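Local coordinates for Thiol:disulfide interchange protein, thioredoxin family protein (Chlorobaculum tepidum, PDB 3OR5), which probably acts as a thioredoxin-family oxidoreductase that exchanges thiols and disulfides, perhaps in cytochrome c-type biogenesis, at residues A[69-79]-A[93-103]; A[109-120]-A[128-136]. One frame throughout, in Å; residues are numbered along the deposited sequence.

Overall arrangement
Both interactions build the same mixed sheet of a thioredoxin fold, and their centres lie about 14 Å apart. Interaction 1 pairs strand 68-74 with the edge strand 95-97. Interaction 2 pairs strand 119-123 with the edge strand 129-133 at the opposite edge of the sheet. Strand 36-42 runs between the two pairs. Helix 100-107 leads from one contact to the next. The contacts also touch directly, with Val75 CG2 3.7 Å from Ile117 CG2. The probable redox site is a CxxC pattern formed by Cys46 and Cys49 at a helix start. Interaction 2 reaches it through Pro118, which touches Cys49. Glu77 of interaction 1 lies near the pattern without touching it.

Interaction 1: A[69-79]-A[93-103]; sequences TFVGIAVNEQL and YPVMMATPELI
Gly72, Ile73 and Ala74 pair in parallel with Val95, Met96 and Met97. They join the two strands of a beta-alpha-beta crossover through helix 79-89, part of the thioredoxin fold.

Four backbone hydrogen bonds hold the strands. Gly72 N donates to Pro94 O at 2.8 Å, and Gly72 O accepts from Met96 N at 2.9 Å. Ala74 repeats the pattern, giving its N-H to Met96 O. Ala74 O accepts from Ala98 N at 2.8 Å, which carries the pairing past the end of strand 95-97. Thr99 OG1 N-caps helix 100-107 by accepting from Leu102 N.

Apolar side chains meet on both faces. Ile73 CG2 meets Ala98 CB at 3.7 Å, and Ile73 CD1 lies 4.3 Å from Leu102 CB at the start of helix 100-107. On the face of Ala74, the selenomethionine Met97 is bent at chi2 (-67°) and chi3. Its CG lies 4.1 Å from Leu79 CD1, and its CE packs on the backbone at Leu79 N.

The last group is a CH-pi contact. Tyr93 CG sits between the backbone N and the carbonyl carbon (chi1 51°), and one face of the ring lies against Phe70. Phe70 CB stands over the ring centre, 3.7 Å from the Tyr93 ring centroid.

Interaction 2: A[109-120]-A[128-136]; sequences YIDGGITGIPTS and NVSGVIVGP
Ser120, Tyr109 and Val132 have the largest areas buried by this contact. Ser120 faces Ile133 as an antiparallel hydrogen-bonded pair. Ser120 N donates to Ile133 O at 2.9 Å, in the carbonyl plane. Ser120 O accepts from Ile133 N at 2.8 Å. The hydroxyl lies beside the backbone N (chi1 -61°). There Ser120 OG is 2.7 Å from a water, which also makes a weak bond to Ile133 O. Asn40 OD1, on the neighbouring strand 36-42, is also close to this hydroxyl.

Val132 puts CG1 next to the pairing, 3.5 Å from Ser120 O. Val132 CG1 also meets Thr119 CG2 at 4.0 Å, the two side chains crossing obliquely. Thr119 CG2 also lies beside Val134 CG1, and these two side chains point the same way. Ile110 CD1 reaches Val134 CG1 tip to tip at 3.9 Å. Thr119 OG1 donates to Gly116 O at 2.7 Å, from above the carbonyl plane, and so ties the strand start to the loop before it. A valine in place of Thr119 would probably leave Gly116 O without this mate and let the loop move more freely.

Tyr109 packs at the far end. Val129 CG2 sits over one face of its ring, offset toward the rim and 3.9 Å from Tyr109 CZ. The phenol OH is hydrogen-bonded to Pro13 O, which holds the ring's outer end in place.

Strands 119-123 and 129-133 form a beta hairpin at one edge of the sheet. Just before it comes Pro118, which follows a cis peptide bond and touches Cys49. A cis-proline beside a CxxC cysteine is a hallmark of the thioredoxin fold.

Interaction 1: A[69-79]-A[93-103]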
ATOM      1  N   THR A  69       7.848   3.207   2.293  1.00  9.77           N
ATOM      2  CA  THR A  69       6.631   3.241   3.177  1.00 10.41           C
ATOM      3  C   THR A  69       5.531   2.368   2.576  1.00 11.09           C
ATOM      4  O   THR A  69       5.445   2.202   1.354  1.00 11.58           O
ATOM      5  CB  THR A  69       6.073   4.640   3.331  1.00 11.76           C
ATOM      6  OG1 THR A  69       5.049   4.668   4.357  1.00 11.31           O
ATOM      7  CG2 THR A  69       5.487   5.296   1.992  1.00 13.02           C
ATOM      8  N   PHE A  70       4.718   1.789   3.459  1.00 10.02           N
ATOM      9  CA  PHE A  70       3.393   1.294   2.979  1.00 10.45           C
ATOM     10  C   PHE A  70       2.413   2.482   2.865  1.00 11.35           C
ATOM     11  O   PHE A  70       2.564   3.568   3.515  1.00 11.06           O
ATOM     12  CB  PHE A  70       2.828   0.293   3.980  1.00  9.65           C
ATOM     13  CG  PHE A  70       3.510  -1.039   3.927  1.00  9.45           C
ATOM     14  CD1 PHE A  70       3.155  -1.942   2.948  1.00 11.30           C
ATOM     15  CD2 PHE A  70       4.465  -1.404   4.876  1.00 11.22           C
ATOM     16  CE1 PHE A  70       3.829  -3.176   2.902  1.00 10.35           C
ATOM     17  CE2 PHE A  70       5.087  -2.650   4.874  1.00 12.55           C
ATOM     18  CZ  PHE A  70       4.777  -3.544   3.865  1.00 11.09           C
ATOM     19  N   VAL A  71       1.387   2.302   2.021  1.00  9.74           N
ATOM     20  CA  VAL A  71       0.277   3.222   2.047  1.00  9.75           C
ATOM     21  C   VAL A  71      -0.961   2.322   1.992  1.00 10.11           C
ATOM     22  O   VAL A  71      -1.035   1.399   1.116  1.00 11.29           O
ATOM     23  CB  VAL A  71       0.282   4.057   0.778  1.00 11.56           C
ATOM     24  CG1 VAL A  71      -0.945   4.962   0.740  1.00 13.50           C
ATOM     25  CG2 VAL A  71       1.550   4.905   0.674  1.00 11.03           C
ATOM     26  N   GLY A  72      -1.898   2.524   2.903  1.00  8.62           N
ATOM     27  CA  GLY A  72      -3.112   1.634   2.897  1.00  9.54           C
ATOM     28  C   GLY A  72      -4.294   2.391   2.289  1.00  9.85           C
ATOM     29  O   GLY A  72      -4.489   3.580   2.538  1.00 11.08           O
ATOM     30  N   ILE A  73      -5.119   1.708   1.495  1.00  9.03           N
ATOM     31  CA  ILE A  73      -6.359   2.307   0.951  1.00 10.25           C
ATOM     32  C   ILE A  73      -7.457   1.331   1.353  1.00  9.90           C
ATOM     33  O   ILE A  73      -7.455   0.172   0.937  1.00 10.87           O
ATOM     34  CB  ILE A  73      -6.257   2.470  -0.576  1.00 10.61           C
ATOM     35  CG1 ILE A  73      -5.166   3.560  -0.895  1.00 13.38           C
ATOM     36  CG2 ILE A  73      -7.679   2.937  -1.123  1.00 12.34           C
ATOM     37  CD1 ILE A  73      -4.884   3.729  -2.413  1.00 17.27           C
ATOM     38  N   ALA A  74      -8.381   1.789   2.189  1.00  9.35           N
ATOM     39  CA  ALA A  74      -9.390   0.875   2.810  1.00  9.72           C
ATOM     40  C   ALA A  74     -10.622   0.862   1.923  1.00 10.64           C
ATOM     41  O   ALA A  74     -11.260   1.907   1.708  1.00 12.04           O
ATOM     42  CB  ALA A  74      -9.791   1.396   4.212  1.00 10.59           C
ATOM     43  N   VAL A  75     -10.961  -0.326   1.435  1.00 11.24           N
ATOM     44  CA  VAL A  75     -12.088  -0.535   0.528  1.00 11.60           C
ATOM     45  C   VAL A  75     -13.237  -1.187   1.262  1.00 12.41           C
ATOM     46  O   VAL A  75     -12.997  -1.875   2.266  1.00 12.43           O
ATOM     47  CB  VAL A  75     -11.643  -1.394  -0.672  1.00 13.58           C
ATOM     48  CG1 VAL A  75     -10.641  -0.581  -1.614  1.00 14.63           C
ATOM     49  CG2 VAL A  75     -11.084  -2.722  -0.263  1.00 14.74           C
ATOM     50  N   ASN A  76     -14.475  -0.966   0.776  1.00 13.31           N
ATOM     51  CA  ASN A  76     -15.619  -1.682   1.425  1.00 13.74           C
ATOM     52  C   ASN A  76     -15.648  -1.459   2.924  1.00 14.53           C
ATOM     53  O   ASN A  76     -16.002  -2.347   3.653  1.00 14.22           O
ATOM     54  CB  ASN A  76     -15.583  -3.184   1.065  1.00 15.46           C
ATOM     55  CG  ASN A  76     -15.592  -3.454  -0.457  1.00 22.55           C
ATOM     56  OD1 ASN A  76     -16.545  -4.068  -0.983  1.00 29.84           O
ATOM     57  ND2 ASN A  76     -14.537  -3.110  -1.142  1.00 20.49           N
ATOM     58  N   GLU A  77     -15.300  -0.241   3.365  1.00 13.00           N
ATOM     59  CA  GLU A  77     -15.110   0.047   4.758  1.00 12.67           C
ATOM     60  C   GLU A  77     -15.944   1.192   5.300  1.00 11.01           C
ATOM     61  O   GLU A  77     -16.755   1.834   4.561  1.00 14.07           O
ATOM     62  CB  GLU A  77     -13.572   0.256   5.042  1.00 10.46           C
ATOM     63  CG  GLU A  77     -12.950  -1.075   5.504  1.00 10.77           C
ATOM     64  CD  GLU A  77     -13.334  -1.476   6.927  1.00 11.63           C
ATOM     65  OE1 GLU A  77     -14.263  -0.901   7.534  1.00 13.00           O
ATOM     66  OE2 GLU A  77     -12.623  -2.374   7.472  1.00 12.12           O
ATOM     67  N   GLN A  78     -15.865   1.365   6.621  1.00 11.32           N
ATOM     68  CA  GLN A  78     -16.490   2.495   7.325  1.00 13.92           C
ATOM     69  C   GLN A  78     -15.403   3.219   8.145  1.00 11.82           C
ATOM     70  O   GLN A  78     -14.554   2.632   8.768  1.00 12.05           O
ATOM     71  CB  GLN A  78     -17.571   2.021   8.253  1.00 16.31           C
ATOM     72  CG  GLN A  78     -18.759   1.456   7.483  1.00 16.63           C
ATOM     73  CD  GLN A  78     -19.943   1.061   8.417  1.00 22.59           C
ATOM     74  OE1 GLN A  78     -20.120   1.586   9.522  1.00 26.56           O
ATOM     75  NE2 GLN A  78     -20.790   0.146   7.914  1.00 35.11           N
ATOM     76  N   LEU A  79     -15.487   4.565   8.125  1.00 12.23           N
ATOM     77  CA  LEU A  79     -14.511   5.371   8.840  1.00 12.99           C
ATOM     78  C   LEU A  79     -14.274   5.009  10.301  1.00 12.17           C
ATOM     79  O   LEU A  79     -13.153   4.805  10.665  1.00 11.77           O
ATOM     80  CB  LEU A  79     -14.967   6.855   8.650  1.00 12.96           C
ATOM     81  CG  LEU A  79     -14.005   7.857   9.295  1.00 17.02           C
ATOM     82  CD1 LEU A  79     -12.717   7.861   8.512  1.00 21.58           C
ATOM     83  CD2 LEU A  79     -14.654   9.198   9.094  1.00 19.88           C
ATOM     84  N   TYR A  93       1.624   3.896   9.143  1.00 12.38           N
ATOM     85  CA  TYR A  93       1.805   4.395   7.751  1.00 12.05           C
ATOM     86  C   TYR A  93       0.504   5.052   7.278  1.00 12.06           C
ATOM     87  O   TYR A  93      -0.557   4.822   7.905  1.00 12.16           O
ATOM     88  CB  TYR A  93       2.236   3.277   6.854  1.00 11.00           C
ATOM     89  CG  TYR A  93       1.392   2.043   6.927  1.00  9.81           C
ATOM     90  CD1 TYR A  93       0.205   1.975   6.157  1.00  9.21           C
ATOM     91  CD2 TYR A  93       1.788   0.960   7.623  1.00 10.46           C
ATOM     92  CE1 TYR A  93      -0.612   0.751   6.177  1.00 10.64           C
ATOM     93  CE2 TYR A  93       1.035  -0.224   7.673  1.00 10.88           C
ATOM     94  CZ  TYR A  93      -0.166  -0.330   6.898  1.00 11.52           C
ATOM     95  OH  TYR A  93      -0.967  -1.516   6.895  1.00 15.10           O
ATOM     96  N   PRO A  94       0.507   5.833   6.221  1.00 10.08           N
ATOM     97  CA  PRO A  94      -0.706   6.551   5.819  1.00 11.31           C
ATOM     98  C   PRO A  94      -1.798   5.591   5.394  1.00 11.19           C
ATOM     99  O   PRO A  94      -1.539   4.650   4.625  1.00 11.96           O
ATOM    100  CB  PRO A  94      -0.288   7.387   4.613  1.00 13.01           C
ATOM    101  CG  PRO A  94       1.201   7.495   4.811  1.00 12.81           C
ATOM    102  CD  PRO A  94       1.662   6.208   5.401  1.00 10.61           C
ATOM    103  N   VAL A  95      -2.997   5.873   5.849  1.00 11.65           N
ATOM    104  CA  VAL A  95      -4.168   5.121   5.363  1.00 11.11           C
ATOM    105  C   VAL A  95      -5.302   6.015   5.011  1.00 11.12           C
ATOM    106  O   VAL A  95      -5.657   6.913   5.799  1.00 12.46           O
ATOM    107  CB  VAL A  95      -4.640   4.256   6.558  1.00  9.93           C
ATOM    108  CG1 VAL A  95      -6.036   3.515   6.204  1.00 11.96           C
ATOM    109  CG2 VAL A  95      -3.631   3.134   7.015  1.00 12.13           C
HETATM  110  N   MSE A  96      -5.863   5.822   3.814  1.00 11.47           N
HETATM  111  CA  MSE A  96      -6.974   6.664   3.282  1.00 10.06           C
HETATM  112  C   MSE A  96      -8.183   5.776   3.055  1.00  9.07           C
HETATM  113  O   MSE A  96      -8.024   4.581   2.630  1.00 11.65           O
HETATM  114  CB  MSE A  96      -6.613   7.387   1.953  1.00 12.70           C
HETATM  115  CG  MSE A  96      -5.597   8.386   2.268  1.00 14.02           C
HETATM  116 SE   MSE A  96      -5.018   9.172   0.506  1.00 29.51          SE
HETATM  117  CE  MSE A  96      -3.966   7.666  -0.060  1.00 18.71           C
HETATM  118  N   MSE A  97      -9.364   6.323   3.262  1.00  8.50           N
HETATM  119  CA  MSE A  97     -10.582   5.615   2.731  1.00  9.08           C
HETATM  120  C   MSE A  97     -10.574   5.612   1.223  1.00  9.79           C
HETATM  121  O   MSE A  97     -10.258   6.638   0.583  1.00 12.90           O
HETATM  122  CB  MSE A  97     -11.866   6.332   3.162  1.00  9.83           C
HETATM  123  CG  MSE A  97     -11.944   6.512   4.707  1.00 10.38           C
HETATM  124 SE   MSE A  97     -12.142   4.738   5.645  1.00 22.11          SE
HETATM  125  CE  MSE A  97     -13.867   4.176   4.887  1.00 13.91           C
ATOM    126  N   ALA A  98     -10.960   4.474   0.610  1.00 11.03           N
ATOM    127  CA  ALA A  98     -10.958   4.474  -0.844  1.00 12.78           C
ATOM    128  C   ALA A  98     -11.967   5.479  -1.391  1.00 14.06           C
ATOM    129  O   ALA A  98     -13.051   5.759  -0.771  1.00 14.88           O
ATOM    130  CB  ALA A  98     -11.389   3.083  -1.337  1.00 12.83           C
ATOM    131  N   THR A  99     -11.597   6.016  -2.536  1.00 13.97           N
ATOM    132  CA  THR A  99     -12.498   6.829  -3.340  1.00 15.68           C
ATOM    133  C   THR A  99     -12.484   6.209  -4.755  1.00 15.89           C
ATOM    134  O   THR A  99     -11.596   5.422  -5.099  1.00 16.21           O
ATOM    135  CB  THR A  99     -11.988   8.229  -3.505  1.00 16.36           C
ATOM    136  OG1 THR A  99     -10.741   8.260  -4.208  1.00 18.18           O
ATOM    137  CG2 THR A  99     -11.784   9.006  -2.156  1.00 16.63           C
ATOM    138  N   PRO A 100     -13.504   6.499  -5.568  1.00 16.77           N
ATOM    139  CA  PRO A 100     -13.421   5.901  -6.910  1.00 19.10           C
ATOM    140  C   PRO A 100     -12.190   6.290  -7.658  1.00 19.11           C
ATOM    141  O   PRO A 100     -11.652   5.436  -8.416  1.00 19.34           O
ATOM    142  CB  PRO A 100     -14.684   6.446  -7.635  1.00 19.28           C
ATOM    143  CG  PRO A 100     -15.629   6.747  -6.527  1.00 19.65           C
ATOM    144  CD  PRO A 100     -14.775   7.205  -5.308  1.00 17.47           C
ATOM    145  N   GLU A 101     -11.695   7.509  -7.433  1.00 19.46           N
ATOM    146  CA  GLU A 101     -10.493   7.966  -8.074  1.00 20.15           C
ATOM    147  C   GLU A 101      -9.232   7.166  -7.649  1.00 18.82           C
ATOM    148  O   GLU A 101      -8.352   6.872  -8.454  1.00 19.58           O
ATOM    149  CB  GLU A 101     -10.268   9.433  -7.709  1.00 22.29           C
ATOM    150  CG  GLU A 101      -9.008  10.042  -8.214  1.00 29.53           C
ATOM    151  CD  GLU A 101      -8.963  11.541  -7.836  1.00 41.71           C
ATOM    152  OE1 GLU A 101      -9.028  11.864  -6.606  1.00 42.62           O
ATOM    153  OE2 GLU A 101      -8.879  12.397  -8.751  1.00 45.16           O
ATOM    154  N   LEU A 102      -9.173   6.823  -6.362  1.00 17.74           N
ATOM    155  CA  LEU A 102      -7.997   6.096  -5.859  1.00 17.89           C
ATOM    156  C   LEU A 102      -8.050   4.713  -6.452  1.00 16.18           C
ATOM    157  O   LEU A 102      -6.990   4.184  -6.811  1.00 18.77           O
ATOM    158  CB  LEU A 102      -8.006   6.029  -4.330  1.00 15.20           C
ATOM    159  CG  LEU A 102      -7.668   7.329  -3.569  1.00 16.48           C
ATOM    160  CD1 LEU A 102      -7.819   7.186  -2.026  1.00 18.04           C
ATOM    161  CD2 LEU A 102      -6.198   7.812  -3.906  1.00 22.22           C
ATOM    162  N   ILE A 103      -9.232   4.117  -6.565  1.00 16.04           N
ATOM    163  CA  ILE A 103      -9.346   2.756  -7.115  1.00 16.20           C
ATOM    164  C   ILE A 103      -8.984   2.792  -8.594  1.00 18.63           C
ATOM    165  O   ILE A 103      -8.173   2.018  -9.028  1.00 19.44           O
ATOM    166  CB  ILE A 103     -10.715   2.095  -6.867  1.00 17.11           C
ATOM    167  CG1 ILE A 103     -10.813   1.816  -5.367  1.00 17.90           C
ATOM    168  CG2 ILE A 103     -10.855   0.826  -7.762  1.00 18.66           C
ATOM    169  CD1 ILE A 103     -12.237   1.443  -4.944  1.00 19.65           C
TER

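Interaction 2: A[109-120]-A[128-136]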
ATOM      1  N   TYR A 109      -3.562  -1.645 -13.591  1.00 15.16           N
ATOM      2  CA  TYR A 109      -2.379  -2.548 -13.514  1.00 15.35           C
ATOM      3  C   TYR A 109      -2.724  -4.010 -13.352  1.00 15.59           C
ATOM      4  O   TYR A 109      -1.829  -4.871 -13.357  1.00 15.27           O
ATOM      5  CB  TYR A 109      -1.437  -2.109 -12.362  1.00 14.87           C
ATOM      6  CG  TYR A 109      -0.986  -0.676 -12.478  1.00 16.50           C
ATOM      7  CD1 TYR A 109      -0.109  -0.223 -13.485  1.00 22.08           C
ATOM      8  CD2 TYR A 109      -1.398   0.229 -11.539  1.00 20.08           C
ATOM      9  CE1 TYR A 109       0.263   1.156 -13.544  1.00 24.74           C
ATOM     10  CE2 TYR A 109      -1.042   1.572 -11.618  1.00 24.44           C
ATOM     11  CZ  TYR A 109      -0.229   2.010 -12.607  1.00 23.89           C
ATOM     12  OH  TYR A 109       0.085   3.356 -12.637  1.00 27.68           O
ATOM     13  N   ILE A 110      -4.007  -4.365 -13.237  1.00 13.43           N
ATOM     14  CA  ILE A 110      -4.394  -5.736 -13.094  1.00 15.03           C
ATOM     15  C   ILE A 110      -5.583  -6.071 -13.977  1.00 14.92           C
ATOM     16  O   ILE A 110      -6.517  -5.236 -14.124  1.00 16.93           O
ATOM     17  CB  ILE A 110      -4.658  -6.081 -11.589  1.00 17.80           C
ATOM     18  CG1 ILE A 110      -5.187  -7.513 -11.447  1.00 19.48           C
ATOM     19  CG2 ILE A 110      -5.619  -5.073 -10.964  1.00 22.55           C
ATOM     20  CD1 ILE A 110      -5.042  -7.972  -9.968  1.00 29.45           C
ATOM     21  N   ASP A 111      -5.498  -7.198 -14.682  1.00 15.36           N
ATOM     22  CA  ASP A 111      -6.611  -7.530 -15.595  1.00 16.44           C
ATOM     23  C   ASP A 111      -7.892  -7.736 -14.765  1.00 17.79           C
ATOM     24  O   ASP A 111      -7.889  -8.419 -13.757  1.00 18.96           O
ATOM     25  CB  ASP A 111      -6.296  -8.838 -16.298  1.00 17.03           C
ATOM     26  CG  ASP A 111      -7.350  -9.209 -17.349  1.00 20.27           C
ATOM     27  OD1 ASP A 111      -7.497  -8.441 -18.323  1.00 17.18           O
ATOM     28  OD2 ASP A 111      -8.101 -10.196 -17.126  1.00 23.14           O
ATOM     29  N   GLY A 112      -8.995  -7.163 -15.193  1.00 17.04           N
ATOM     30  CA  GLY A 112     -10.206  -7.303 -14.390  1.00 17.96           C
ATOM     31  C   GLY A 112     -10.316  -6.220 -13.343  1.00 19.19           C
ATOM     32  O   GLY A 112     -11.404  -6.011 -12.766  1.00 19.89           O
ATOM     33  N   GLY A 113      -9.230  -5.456 -13.129  1.00 19.14           N
ATOM     34  CA  GLY A 113      -9.229  -4.443 -12.048  1.00 18.97           C
ATOM     35  C   GLY A 113      -9.034  -5.123 -10.701  1.00 19.60           C
ATOM     36  O   GLY A 113      -8.810  -6.316 -10.603  1.00 20.30           O
ATOM     37  N   ILE A 114      -9.154  -4.307  -9.628  1.00 19.12           N
ATOM     38  CA  ILE A 114      -9.047  -4.840  -8.250  1.00 19.90           C
ATOM     39  C   ILE A 114     -10.334  -5.532  -7.796  1.00 21.67           C
ATOM     40  O   ILE A 114     -11.358  -4.839  -7.584  1.00 26.32           O
ATOM     41  CB  ILE A 114      -8.733  -3.636  -7.295  1.00 19.95           C
ATOM     42  CG1 ILE A 114      -7.445  -2.955  -7.756  1.00 19.06           C
ATOM     43  CG2 ILE A 114      -8.585  -4.185  -5.857  1.00 22.05           C
ATOM     44  CD1 ILE A 114      -7.051  -1.614  -7.133  1.00 19.38           C
ATOM     45  N   THR A 115     -10.272  -6.849  -7.632  1.00 22.75           N
ATOM     46  CA  THR A 115     -11.465  -7.702  -7.342  1.00 25.44           C
ATOM     47  C   THR A 115     -11.281  -8.645  -6.130  1.00 26.25           C
ATOM     48  O   THR A 115     -12.189  -9.469  -5.825  1.00 28.04           O
ATOM     49  CB  THR A 115     -11.776  -8.620  -8.526  1.00 25.84           C
ATOM     50  OG1 THR A 115     -10.632  -9.429  -8.808  1.00 28.20           O
ATOM     51  CG2 THR A 115     -12.213  -7.812  -9.755  1.00 25.69           C
ATOM     52  N   GLY A 116     -10.118  -8.611  -5.500  1.00 22.33           N
ATOM     53  CA  GLY A 116      -9.899  -9.400  -4.318  1.00 21.82           C
ATOM     54  C   GLY A 116      -9.218  -8.461  -3.372  1.00 19.30           C
ATOM     55  O   GLY A 116      -8.630  -7.473  -3.785  1.00 19.75           O
ATOM     56  N   ILE A 117      -9.346  -8.764  -2.100  1.00 17.71           N
ATOM     57  CA  ILE A 117      -8.442  -8.156  -1.108  1.00 17.54           C
ATOM     58  C   ILE A 117      -7.821  -9.187  -0.247  1.00 17.52           C
ATOM     59  O   ILE A 117      -8.485 -10.252   0.018  1.00 18.12           O
ATOM     60  CB  ILE A 117      -9.105  -7.128  -0.230  1.00 19.40           C
ATOM     61  CG1 ILE A 117     -10.440  -7.674   0.261  1.00 14.58           C
ATOM     62  CG2 ILE A 117      -9.213  -5.819  -0.957  1.00 23.13           C
ATOM     63  CD1 ILE A 117     -11.128  -6.712   1.347  1.00 23.65           C
ATOM     64  N   PRO A 118      -6.598  -8.959   0.237  1.00 17.21           N
ATOM     65  CA  PRO A 118      -5.849  -7.693  -0.099  1.00 18.27           C
ATOM     66  C   PRO A 118      -5.213  -7.764  -1.493  1.00 17.74           C
ATOM     67  O   PRO A 118      -4.954  -8.901  -2.001  1.00 17.75           O
ATOM     68  CB  PRO A 118      -4.743  -7.737   0.933  1.00 18.58           C
ATOM     69  CG  PRO A 118      -4.510  -9.211   1.169  1.00 21.27           C
ATOM     70  CD  PRO A 118      -5.895  -9.726   1.262  1.00 18.66           C
ATOM     71  N   THR A 119      -5.075  -6.617  -2.173  1.00 15.67           N
ATOM     72  CA  THR A 119      -4.317  -6.547  -3.426  1.00 15.12           C
ATOM     73  C   THR A 119      -3.354  -5.386  -3.173  1.00 13.92           C
ATOM     74  O   THR A 119      -3.792  -4.299  -2.755  1.00 13.27           O
ATOM     75  CB  THR A 119      -5.210  -6.163  -4.585  1.00 15.17           C
ATOM     76  OG1 THR A 119      -6.153  -7.261  -4.903  1.00 18.44           O
ATOM     77  CG2 THR A 119      -4.373  -5.994  -5.887  1.00 15.93           C
ATOM     78  N   SER A 120      -2.094  -5.632  -3.478  1.00 13.13           N
ATOM     79  CA  SER A 120      -1.133  -4.574  -3.248  1.00 12.89           C
ATOM     80  C   SER A 120      -0.276  -4.384  -4.465  1.00 13.27           C
ATOM     81  O   SER A 120      -0.097  -5.270  -5.285  1.00 14.37           O
ATOM     82  CB  SER A 120      -0.250  -4.982  -2.104  1.00 14.05           C
ATOM     83  OG  SER A 120      -0.957  -5.203  -0.835  1.00 14.97           O
ATOM     84  N   ASN A 128       8.563   3.058 -10.671  1.00 18.97           N
ATOM     85  CA  ASN A 128       7.775   2.190 -11.594  1.00 18.49           C
ATOM     86  C   ASN A 128       6.963   1.178 -10.788  1.00 15.42           C
ATOM     87  O   ASN A 128       7.471   0.620  -9.768  1.00 16.42           O
ATOM     88  CB  ASN A 128       8.722   1.461 -12.486  1.00 20.89           C
ATOM     89  CG  ASN A 128       9.288   2.380 -13.501  1.00 29.35           C
ATOM     90  OD1 ASN A 128       8.674   3.424 -13.811  1.00 34.91           O
ATOM     91  ND2 ASN A 128      10.504   2.089 -13.940  1.00 35.90           N
ATOM     92  N   VAL A 129       5.775   0.824 -11.299  1.00 14.86           N
ATOM     93  CA  VAL A 129       5.087  -0.283 -10.672  1.00 14.13           C
ATOM     94  C   VAL A 129       5.690  -1.588 -11.175  1.00 15.44           C
ATOM     95  O   VAL A 129       5.638  -1.874 -12.387  1.00 17.63           O
ATOM     96  CB  VAL A 129       3.600  -0.296 -11.034  1.00 12.87           C
ATOM     97  CG1 VAL A 129       2.880  -1.397 -10.289  1.00 15.98           C
ATOM     98  CG2 VAL A 129       2.974   1.045 -10.691  1.00 17.45           C
ATOM     99  N   SER A 130       6.301  -2.357 -10.283  1.00 12.29           N
ATOM    100  CA  SER A 130       7.098  -3.532 -10.651  1.00 14.16           C
ATOM    101  C   SER A 130       6.306  -4.801 -10.529  1.00 13.18           C
ATOM    102  O   SER A 130       6.575  -5.799 -11.205  1.00 12.70           O
ATOM    103  CB  SER A 130       8.239  -3.637  -9.576  1.00 15.93           C
ATOM    104  OG  SER A 130       9.251  -2.747  -9.996  1.00 29.56           O
ATOM    105  N   GLY A 131       5.306  -4.804  -9.663  1.00 12.03           N
ATOM    106  CA  GLY A 131       4.638  -6.080  -9.391  1.00 13.00           C
ATOM    107  C   GLY A 131       3.330  -5.856  -8.626  1.00 12.97           C
ATOM    108  O   GLY A 131       3.078  -4.791  -8.044  1.00 12.40           O
ATOM    109  N   VAL A 132       2.523  -6.900  -8.652  1.00 12.06           N
ATOM    110  CA  VAL A 132       1.247  -6.904  -7.955  1.00 14.46           C
ATOM    111  C   VAL A 132       1.210  -8.080  -7.013  1.00 14.73           C
ATOM    112  O   VAL A 132       1.483  -9.221  -7.408  1.00 14.81           O
ATOM    113  CB  VAL A 132       0.056  -6.956  -8.989  1.00 15.41           C
ATOM    114  CG1 VAL A 132      -1.196  -6.846  -8.206  1.00 20.89           C
ATOM    115  CG2 VAL A 132       0.153  -5.796 -10.038  1.00 20.08           C
ATOM    116  N   ILE A 133       0.795  -7.865  -5.779  1.00 15.10           N
ATOM    117  CA  ILE A 133       0.696  -8.930  -4.812  1.00 16.44           C
ATOM    118  C   ILE A 133      -0.795  -9.218  -4.639  1.00 18.10           C
ATOM    119  O   ILE A 133      -1.574  -8.370  -4.219  1.00 16.78           O
ATOM    120  CB  ILE A 133       1.267  -8.494  -3.438  1.00 16.49           C
ATOM    121  CG1 ILE A 133       2.746  -8.161  -3.565  1.00 15.56           C
ATOM    122  CG2 ILE A 133       1.085  -9.612  -2.390  1.00 18.95           C
ATOM    123  CD1 ILE A 133       3.304  -7.452  -2.361  1.00 15.75           C
ATOM    124  N   VAL A 134      -1.199 -10.439  -4.986  1.00 19.01           N
ATOM    125  CA  VAL A 134      -2.608 -10.862  -4.748  1.00 23.42           C
ATOM    126  C   VAL A 134      -2.609 -12.200  -3.966  1.00 26.90           C
ATOM    127  O   VAL A 134      -3.581 -12.953  -4.031  1.00 32.66           O
ATOM    128  CB  VAL A 134      -3.385 -11.107  -6.023  1.00 24.28           C
ATOM    129  CG1 VAL A 134      -3.586  -9.807  -6.867  1.00 26.38           C
ATOM    130  CG2 VAL A 134      -2.740 -12.235  -6.836  1.00 27.41           C
ATOM    131  N   GLY A 135      -1.547 -12.502  -3.266  1.00 28.59           N
ATOM    132  CA  GLY A 135      -1.403 -13.693  -2.435  1.00 30.73           C
ATOM    133  C   GLY A 135      -0.701 -13.344  -1.131  1.00 32.30           C
ATOM    134  O   GLY A 135      -0.023 -12.317  -1.022  1.00 31.77           O
ATOM    135  N   PRO A 136      -0.838 -14.195  -0.098  1.00 34.22           N
ATOM    136  CA  PRO A 136      -0.241 -13.759   1.190  1.00 33.02           C
ATOM    137  C   PRO A 136       1.261 -13.703   1.146  1.00 31.86           C
ATOM    138  O   PRO A 136       1.920 -14.460   0.375  1.00 31.45           O
ATOM    139  CB  PRO A 136      -0.653 -14.862   2.150  1.00 34.88           C
ATOM    140  CG  PRO A 136      -0.513 -16.055   1.223  1.00 35.79           C
ATOM    141  CD  PRO A 136      -1.191 -15.635  -0.099  1.00 34.86           C
TER
HETATM  142  O   HOH W   1      -1.810  -7.797  -0.945  1.00 38.67           O